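Local coordinates for protein glyoxalase-related enzyme, AraC type (Clostridium phytofermentans, PDB 3BT3) that is of unknown function but belongs to the vicinal oxygen chelate (VOC) superfamily and is related to glyoxalases and bleomycin resistance proteins, at residues G100-H105 and S117-Q122; A126-I131 and I138-E143. One frame throughout, in Å; residues are numbered along the deposited sequence.

In the fold
Following the chain from the N terminus, strand 92-99 runs into helix 101-110, which packs on the sheet, and the chain returns along 117-122; contact 1 closes this excursion. A turn then leads into strand 126-132, which doubles back as the hairpin with strand 138-144 that forms contact 2. The two closures stand in series, one complete before the other opens, and neither crosses the other. They meet in two places: within the sheet, where Tyr120 O probably accepts the N-H of Glu128, and between helix and sheet, where Asp102 forms a salt bridge with Arg127. Together they tie helix, edge strand and central hairpin into one beta-alpha-beta-beta-beta unit of the VOC fold.

Contact 1: G100-H105 and S117-Q122; sequences GIDALH and SDIYTQ
The first turn of helix 101-110 passes beside the extended segment 117-122, with the CA atoms of Asp102 and Ile119 at the closest point of the two backbones, 7.8 Å apart. This is the helix of a beta-alpha-beta-beta-beta unit, the building block of the VOC fold, meeting the chain that leads into its edge strand. Gly100, at the N-cap, has a positive phi (98°) that suits glycine, since at these backbone angles a CB would be jammed against the carbonyl O of the residue before; its own carbonyl O accepts the backbone N-H of Leu104.

Ile119 carries the contact. Its CG1 stands anti to the carbonyl carbon (chi1 -67°) and the chain beyond it is extended, which carries CD1 over to the helix. There CD1 lies 3.6 Å from CG1 of Ile101, the two isoleucines lying alongside and pointing opposite ways, and 3.5 Å from the carbonyl O of Ile101. OD1 of Asp102 also touches Ile119 CD1, while OD2 bonds Arg127. An apolar residue suits this place because its methyl end rests on Ile101 CG1 and on the CB of His105, 4.0 Å from Ile119 CD1.

The His105 imidazole meets the Ser117 carbonyl at the ring edge, where NE2 is 3.4 Å from Ser117 O. At the same edge a water lies 3.1 Å from His105 NE2 and donates a weak hydrogen bond to OD1 of Asp118.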
ATOM      1  N   GLY A 100       5.152  -9.821 -17.081  1.00 34.16           N
ATOM      2  CA  GLY A 100       4.830  -9.326 -18.408  1.00 32.41           C
ATOM      3  C   GLY A 100       5.092  -7.835 -18.451  1.00 31.77           C
ATOM      4  O   GLY A 100       4.241  -7.054 -18.882  1.00 32.96           O
ATOM      5  N   ILE A 101       6.276  -7.437 -17.994  1.00 30.52           N
ATOM      6  CA  ILE A 101       6.649  -6.033 -17.955  1.00 30.04           C
ATOM      7  C   ILE A 101       6.666  -5.400 -19.348  1.00 30.97           C
ATOM      8  O   ILE A 101       6.355  -4.219 -19.502  1.00 31.41           O
ATOM      9  CB  ILE A 101       8.031  -5.848 -17.272  1.00 28.85           C
ATOM     10  CG1 ILE A 101       8.329  -4.364 -17.087  1.00 30.37           C
ATOM     11  CG2 ILE A 101       9.128  -6.480 -18.102  1.00 26.93           C
ATOM     12  CD1 ILE A 101       7.343  -3.665 -16.208  1.00 33.99           C
ATOM     13  N   ASP A 102       7.022  -6.179 -20.360  1.00 30.43           N
ATOM     14  CA  ASP A 102       7.052  -5.656 -21.722  1.00 31.89           C
ATOM     15  C   ASP A 102       5.627  -5.419 -22.201  1.00 31.81           C
ATOM     16  O   ASP A 102       5.338  -4.416 -22.841  1.00 30.83           O
ATOM     17  CB  ASP A 102       7.765  -6.640 -22.647  1.00 32.26           C
ATOM     18  CG  ASP A 102       9.205  -6.867 -22.238  1.00 36.40           C
ATOM     19  OD1 ASP A 102      10.036  -5.955 -22.464  1.00 36.94           O
ATOM     20  OD2 ASP A 102       9.500  -7.951 -21.678  1.00 34.25           O
ATOM     21  N   ALA A 103       4.738  -6.355 -21.888  1.00 31.14           N
ATOM     22  CA  ALA A 103       3.345  -6.224 -22.275  1.00 31.81           C
ATOM     23  C   ALA A 103       2.759  -4.972 -21.616  1.00 31.63           C
ATOM     24  O   ALA A 103       2.022  -4.227 -22.254  1.00 31.79           O
ATOM     25  CB  ALA A 103       2.554  -7.466 -21.857  1.00 30.35           C
ATOM     26  N   LEU A 104       3.088  -4.734 -20.349  1.00 30.90           N
ATOM     27  CA  LEU A 104       2.568  -3.553 -19.666  1.00 31.69           C
ATOM     28  C   LEU A 104       2.964  -2.265 -20.376  1.00 32.01           C
ATOM     29  O   LEU A 104       2.117  -1.433 -20.693  1.00 33.22           O
ATOM     30  CB  LEU A 104       3.064  -3.477 -18.220  1.00 31.27           C
ATOM     31  CG  LEU A 104       2.773  -2.133 -17.533  1.00 31.01           C
ATOM     32  CD1 LEU A 104       1.286  -1.915 -17.462  1.00 30.35           C
ATOM     33  CD2 LEU A 104       3.363  -2.110 -16.135  1.00 33.24           C
ATOM     34  N   HIS A 105       4.258  -2.106 -20.621  1.00 31.80           N
ATOM     35  CA  HIS A 105       4.770  -0.911 -21.270  1.00 31.34           C
ATOM     36  C   HIS A 105       4.092  -0.649 -22.614  1.00 32.28           C
ATOM     37  O   HIS A 105       3.727   0.490 -22.935  1.00 31.07           O
ATOM     38  CB  HIS A 105       6.274  -1.046 -21.454  1.00 31.29           C
ATOM     39  CG  HIS A 105       6.942   0.218 -21.887  1.00 30.91           C
ATOM     40  ND1 HIS A 105       6.848   0.707 -23.172  1.00 32.71           N
ATOM     41  CD2 HIS A 105       7.708   1.099 -21.204  1.00 31.32           C
ATOM     42  CE1 HIS A 105       7.530   1.835 -23.261  1.00 33.14           C
ATOM     43  NE2 HIS A 105       8.061   2.096 -22.080  1.00 30.03           N
ATOM     44  N   SER A 117       8.436   5.663 -18.039  1.00 31.91           N
ATOM     45  CA  SER A 117       9.870   5.571 -18.285  1.00 31.61           C
ATOM     46  C   SER A 117      10.164   4.302 -19.069  1.00 31.03           C
ATOM     47  O   SER A 117       9.309   3.426 -19.181  1.00 30.04           O
ATOM     48  CB  SER A 117      10.637   5.512 -16.962  1.00 32.37           C
ATOM     49  OG  SER A 117      10.496   4.234 -16.371  1.00 30.06           O
ATOM     50  N   ASP A 118      11.367   4.207 -19.619  1.00 31.27           N
ATOM     51  CA  ASP A 118      11.753   3.009 -20.353  1.00 33.26           C
ATOM     52  C   ASP A 118      12.009   1.896 -19.339  1.00 33.00           C
ATOM     53  O   ASP A 118      12.204   2.157 -18.154  1.00 32.31           O
ATOM     54  CB  ASP A 118      13.028   3.259 -21.175  1.00 36.95           C
ATOM     55  CG  ASP A 118      12.760   4.007 -22.483  1.00 41.86           C
ATOM     56  OD1 ASP A 118      12.078   3.444 -23.374  1.00 44.12           O
ATOM     57  OD2 ASP A 118      13.234   5.158 -22.619  1.00 42.29           O
ATOM     58  N   ILE A 119      11.982   0.653 -19.805  1.00 34.05           N
ATOM     59  CA  ILE A 119      12.248  -0.494 -18.947  1.00 33.03           C
ATOM     60  C   ILE A 119      13.764  -0.634 -18.783  1.00 34.46           C
ATOM     61  O   ILE A 119      14.508  -0.589 -19.759  1.00 33.95           O
ATOM     62  CB  ILE A 119      11.701  -1.792 -19.569  1.00 32.47           C
ATOM     63  CG1 ILE A 119      10.171  -1.748 -19.603  1.00 33.01           C
ATOM     64  CG2 ILE A 119      12.201  -3.004 -18.780  1.00 33.19           C
ATOM     65  CD1 ILE A 119       9.523  -3.006 -20.157  1.00 32.35           C
ATOM     66  N   TYR A 120      14.226  -0.798 -17.551  1.00 35.86           N
ATOM     67  CA  TYR A 120      15.658  -0.938 -17.313  1.00 37.52           C
ATOM     68  C   TYR A 120      15.942  -1.938 -16.197  1.00 37.22           C
ATOM     69  O   TYR A 120      15.071  -2.236 -15.383  1.00 36.05           O
ATOM     70  CB  TYR A 120      16.254   0.424 -16.984  1.00 40.43           C
ATOM     71  CG  TYR A 120      15.702   1.034 -15.730  1.00 45.26           C
ATOM     72  CD1 TYR A 120      16.225   0.693 -14.480  1.00 48.56           C
ATOM     73  CD2 TYR A 120      14.670   1.968 -15.784  1.00 46.08           C
ATOM     74  CE1 TYR A 120      15.739   1.272 -13.314  1.00 50.63           C
ATOM     75  CE2 TYR A 120      14.173   2.554 -14.623  1.00 49.99           C
ATOM     76  CZ  TYR A 120      14.715   2.203 -13.390  1.00 52.12           C
ATOM     77  OH  TYR A 120      14.250   2.797 -12.236  1.00 53.53           O
ATOM     78  N   THR A 121      17.164  -2.454 -16.165  1.00 36.90           N
ATOM     79  CA  THR A 121      17.542  -3.452 -15.175  1.00 37.17           C
ATOM     80  C   THR A 121      18.098  -2.886 -13.865  1.00 38.10           C
ATOM     81  O   THR A 121      19.022  -2.073 -13.857  1.00 36.74           O
ATOM     82  CB  THR A 121      18.558  -4.433 -15.789  1.00 38.53           C
ATOM     83  OG1 THR A 121      18.021  -4.971 -17.006  1.00 36.46           O
ATOM     84  CG2 THR A 121      18.854  -5.578 -14.825  1.00 37.28           C
ATOM     85  N   GLN A 122      17.515  -3.325 -12.755  1.00 38.84           N
ATOM     86  CA  GLN A 122      17.936  -2.887 -11.428  1.00 39.69           C
ATOM     87  C   GLN A 122      19.049  -3.778 -10.879  1.00 39.91           C
ATOM     88  O   GLN A 122      19.085  -4.981 -11.138  1.00 38.62           O
ATOM     89  CB  GLN A 122      16.754  -2.911 -10.457  1.00 39.35           C
ATOM     90  CG  GLN A 122      15.733  -1.810 -10.664  1.00 41.51           C
ATOM     91  CD  GLN A 122      16.254  -0.440 -10.273  1.00 43.40           C
ATOM     92  OE1 GLN A 122      15.496   0.526 -10.202  1.00 44.59           O
ATOM     93  NE2 GLN A 122      17.551  -0.346 -10.024  1.00 40.85           N
TER
HETATM   94  O   HOH W   1       9.397   4.900 -22.377  1.00 38.39           O

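Contact 2: A126-I131 and I138-E143; sequences ARECSI and ILRFFE
The Phe141 ring has the carbonyl O of Cys129 at its edge, near the ring plane, while Ile131 reaches it obliquely, CD1 lying 3.4 Å from Phe141 CE2. Leu104 of the helix and Met96 and Ile98 of strand 92-99 also touch the Phe141 side chain, so a large apolar residue suits its place between sheet and helix. Phe142 projects from the other face of the sheet; Ala126 CB approaches its ring obliquely, and Trp124 meets it edge-to-face.

The guanidinium of Arg140 and the carboxylate of Glu128 lie nearly coplanar, their planes 24° apart. Arg140 grips side-on: NH2 gives a nearly straight bond (172°) to OE1 of Glu128 at 2.8 Å, in the guanidinium plane, and NE bonds OE2 of Glu128 at 2.9 Å, tilted from that plane. Both oxygens use their syn lone pairs. The bend of the arginine chain at chi3 (57°) turns this edge toward the glutamate, whose chain is extended beyond CG.

The backbone that carries these groups is an antiparallel hairpin, the two inner strands of a four-stranded sheet flanked by 120-122 and 92-99, as in a VOC module. Arg127 with Glu143, Cys129 with Phe141 and Ile131 with Leu139 are hydrogen-bonded pairs; Glu128 with Phe142 and Ser130 with Arg140 are the non-hydrogen-bonded pairs between them. CB of Ser130 also lies 3.8 Å from CG2 of Ile138. At the open end a water links Arg127 NH2, the partner of Asp102, to OE2 of Glu143, weakly on the glutamate side; Glu143 OE2 also accepts the N-H of Ile101.

One guanidinium thus uses both carboxylate oxygens of the buried Glu128, which fixes the rotation of both groups.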
ATOM      1  N   ALA A 126      16.055  -7.208 -11.102  1.00 35.25           N
ATOM      2  CA  ALA A 126      14.751  -7.079 -11.740  1.00 33.57           C
ATOM      3  C   ALA A 126      14.699  -5.971 -12.781  1.00 33.10           C
ATOM      4  O   ALA A 126      15.472  -5.010 -12.747  1.00 32.09           O
ATOM      5  CB  ALA A 126      13.674  -6.841 -10.685  1.00 31.59           C
ATOM      6  N   ARG A 127      13.783  -6.118 -13.727  1.00 32.83           N
ATOM      7  CA  ARG A 127      13.614  -5.092 -14.732  1.00 32.19           C
ATOM      8  C   ARG A 127      12.468  -4.229 -14.217  1.00 32.86           C
ATOM      9  O   ARG A 127      11.501  -4.736 -13.652  1.00 31.06           O
ATOM     10  CB  ARG A 127      13.285  -5.705 -16.094  1.00 30.72           C
ATOM     11  CG  ARG A 127      14.469  -6.423 -16.733  1.00 32.02           C
ATOM     12  CD  ARG A 127      14.370  -6.405 -18.246  1.00 31.13           C
ATOM     13  NE  ARG A 127      13.221  -7.163 -18.706  1.00 29.48           N
ATOM     14  CZ  ARG A 127      12.594  -6.954 -19.858  1.00 30.90           C
ATOM     15  NH1 ARG A 127      12.999  -6.000 -20.689  1.00 28.34           N
ATOM     16  NH2 ARG A 127      11.545  -7.702 -20.170  1.00 31.99           N
ATOM     17  N   GLU A 128      12.584  -2.920 -14.378  1.00 33.82           N
ATOM     18  CA  GLU A 128      11.535  -2.053 -13.900  1.00 35.46           C
ATOM     19  C   GLU A 128      11.307  -0.838 -14.782  1.00 34.93           C
ATOM     20  O   GLU A 128      12.074  -0.556 -15.701  1.00 33.51           O
ATOM     21  CB  GLU A 128      11.843  -1.616 -12.464  1.00 38.98           C
ATOM     22  CG  GLU A 128      12.241  -0.163 -12.276  1.00 44.98           C
ATOM     23  CD  GLU A 128      12.109   0.289 -10.820  1.00 50.46           C
ATOM     24  OE1 GLU A 128      12.690  -0.377  -9.934  1.00 51.93           O
ATOM     25  OE2 GLU A 128      11.425   1.307 -10.563  1.00 50.62           O
ATOM     26  N   CYS A 129      10.205  -0.154 -14.505  1.00 34.02           N
ATOM     27  CA  CYS A 129       9.838   1.069 -15.192  1.00 34.10           C
ATOM     28  C   CYS A 129       8.801   1.712 -14.289  1.00 32.05           C
ATOM     29  O   CYS A 129       8.068   1.018 -13.586  1.00 31.68           O
ATOM     30  CB  CYS A 129       9.245   0.790 -16.579  1.00 34.32           C
ATOM     31  SG  CYS A 129       7.577   0.106 -16.592  1.00 41.23           S
ATOM     32  N   SER A 130       8.766   3.035 -14.274  1.00 29.81           N
ATOM     33  CA  SER A 130       7.799   3.724 -13.449  1.00 28.42           C
ATOM     34  C   SER A 130       6.836   4.519 -14.322  1.00 28.27           C
ATOM     35  O   SER A 130       7.180   4.954 -15.419  1.00 28.66           O
ATOM     36  CB  SER A 130       8.511   4.616 -12.424  1.00 27.07           C
ATOM     37  OG  SER A 130       9.432   5.489 -13.040  1.00 26.18           O
ATOM     38  N   ILE A 131       5.613   4.678 -13.833  1.00 28.30           N
ATOM     39  CA  ILE A 131       4.582   5.392 -14.563  1.00 27.93           C
ATOM     40  C   ILE A 131       4.100   6.539 -13.703  1.00 29.08           C
ATOM     41  O   ILE A 131       3.999   6.404 -12.489  1.00 30.76           O
ATOM     42  CB  ILE A 131       3.382   4.466 -14.857  1.00 28.87           C
ATOM     43  CG1 ILE A 131       3.883   3.212 -15.572  1.00 30.89           C
ATOM     44  CG2 ILE A 131       2.333   5.189 -15.704  1.00 24.90           C
ATOM     45  CD1 ILE A 131       2.795   2.220 -15.923  1.00 34.35           C
ATOM     46  N   ILE A 138       3.866   8.532  -8.615  1.00 27.22           N
ATOM     47  CA  ILE A 138       4.710   7.593  -9.324  1.00 24.90           C
ATOM     48  C   ILE A 138       4.363   6.161  -8.941  1.00 24.25           C
ATOM     49  O   ILE A 138       4.212   5.842  -7.758  1.00 24.56           O
ATOM     50  CB  ILE A 138       6.210   7.810  -8.987  1.00 24.43           C
ATOM     51  CG1 ILE A 138       6.641   9.237  -9.341  1.00 25.19           C
ATOM     52  CG2 ILE A 138       7.052   6.775  -9.704  1.00 21.58           C
ATOM     53  CD1 ILE A 138       6.340   9.646 -10.770  1.00 25.20           C
ATOM     54  N   LEU A 139       4.242   5.301  -9.944  1.00 23.91           N
ATOM     55  CA  LEU A 139       3.977   3.894  -9.699  1.00 23.42           C
ATOM     56  C   LEU A 139       5.151   3.119 -10.264  1.00 24.28           C
ATOM     57  O   LEU A 139       5.478   3.246 -11.451  1.00 21.14           O
ATOM     58  CB  LEU A 139       2.697   3.433 -10.396  1.00 22.43           C
ATOM     59  CG  LEU A 139       1.381   4.065  -9.971  1.00 23.42           C
ATOM     60  CD1 LEU A 139       0.240   3.368 -10.683  1.00 21.15           C
ATOM     61  CD2 LEU A 139       1.223   3.950  -8.458  1.00 24.22           C
ATOM     62  N   ARG A 140       5.782   2.317  -9.416  1.00 24.18           N
ATOM     63  CA  ARG A 140       6.914   1.508  -9.846  1.00 24.08           C
ATOM     64  C   ARG A 140       6.473   0.078 -10.132  1.00 25.17           C
ATOM     65  O   ARG A 140       5.772  -0.546  -9.341  1.00 25.92           O
ATOM     66  CB  ARG A 140       8.009   1.523  -8.778  1.00 22.70           C
ATOM     67  CG  ARG A 140       8.626   2.905  -8.560  1.00 24.37           C
ATOM     68  CD  ARG A 140       9.698   2.897  -7.481  1.00 19.49           C
ATOM     69  NE  ARG A 140      10.753   1.939  -7.783  1.00 25.21           N
ATOM     70  CZ  ARG A 140      11.750   1.634  -6.956  1.00 27.61           C
ATOM     71  NH1 ARG A 140      11.837   2.215  -5.768  1.00 29.19           N
ATOM     72  NH2 ARG A 140      12.663   0.743  -7.315  1.00 28.45           N
ATOM     73  N   PHE A 141       6.873  -0.430 -11.287  1.00 26.04           N
ATOM     74  CA  PHE A 141       6.533  -1.789 -11.682  1.00 28.04           C
ATOM     75  C   PHE A 141       7.835  -2.550 -11.899  1.00 29.70           C
ATOM     76  O   PHE A 141       8.775  -2.024 -12.504  1.00 30.43           O
ATOM     77  CB  PHE A 141       5.714  -1.768 -12.975  1.00 28.34           C
ATOM     78  CG  PHE A 141       4.337  -1.175 -12.812  1.00 29.45           C
ATOM     79  CD1 PHE A 141       3.268  -1.964 -12.396  1.00 30.19           C
ATOM     80  CD2 PHE A 141       4.111   0.173 -13.064  1.00 29.70           C
ATOM     81  CE1 PHE A 141       1.992  -1.421 -12.237  1.00 30.53           C
ATOM     82  CE2 PHE A 141       2.839   0.728 -12.906  1.00 30.77           C
ATOM     83  CZ  PHE A 141       1.779  -0.068 -12.496  1.00 30.71           C
ATOM     84  N   PHE A 142       7.918  -3.773 -11.395  1.00 29.40           N
ATOM     85  CA  PHE A 142       9.137  -4.536 -11.596  1.00 31.75           C
ATOM     86  C   PHE A 142       8.857  -6.004 -11.805  1.00 34.11           C
ATOM     87  O   PHE A 142       7.815  -6.517 -11.394  1.00 35.98           O
ATOM     88  CB  PHE A 142      10.111  -4.336 -10.418  1.00 31.30           C
ATOM     89  CG  PHE A 142       9.666  -4.981  -9.133  1.00 29.93           C
ATOM     90  CD1 PHE A 142       9.950  -6.319  -8.876  1.00 28.85           C
ATOM     91  CD2 PHE A 142       8.940  -4.256  -8.194  1.00 29.52           C
ATOM     92  CE1 PHE A 142       9.511  -6.927  -7.697  1.00 29.81           C
ATOM     93  CE2 PHE A 142       8.498  -4.851  -7.016  1.00 29.66           C
ATOM     94  CZ  PHE A 142       8.784  -6.192  -6.768  1.00 28.30           C
ATOM     95  N   GLU A 143       9.791  -6.664 -12.479  1.00 36.57           N
ATOM     96  CA  GLU A 143       9.708  -8.093 -12.750  1.00 38.85           C
ATOM     97  C   GLU A 143      11.117  -8.637 -12.573  1.00 40.01           C
ATOM     98  O   GLU A 143      12.069  -8.156 -13.205  1.00 36.08           O
ATOM     99  CB  GLU A 143       9.219  -8.351 -14.175  1.00 39.74           C
ATOM    100  CG  GLU A 143       8.975  -9.818 -14.469  1.00 42.17           C
ATOM    101  CD  GLU A 143       8.369 -10.061 -15.843  1.00 45.81           C
ATOM    102  OE1 GLU A 143       7.936 -11.205 -16.098  1.00 47.03           O
ATOM    103  OE2 GLU A 143       8.326  -9.123 -16.669  1.00 44.21           O
TER
HETATM  104  O   HOH W   2      11.022  -9.649 -17.708  1.00 35.56           O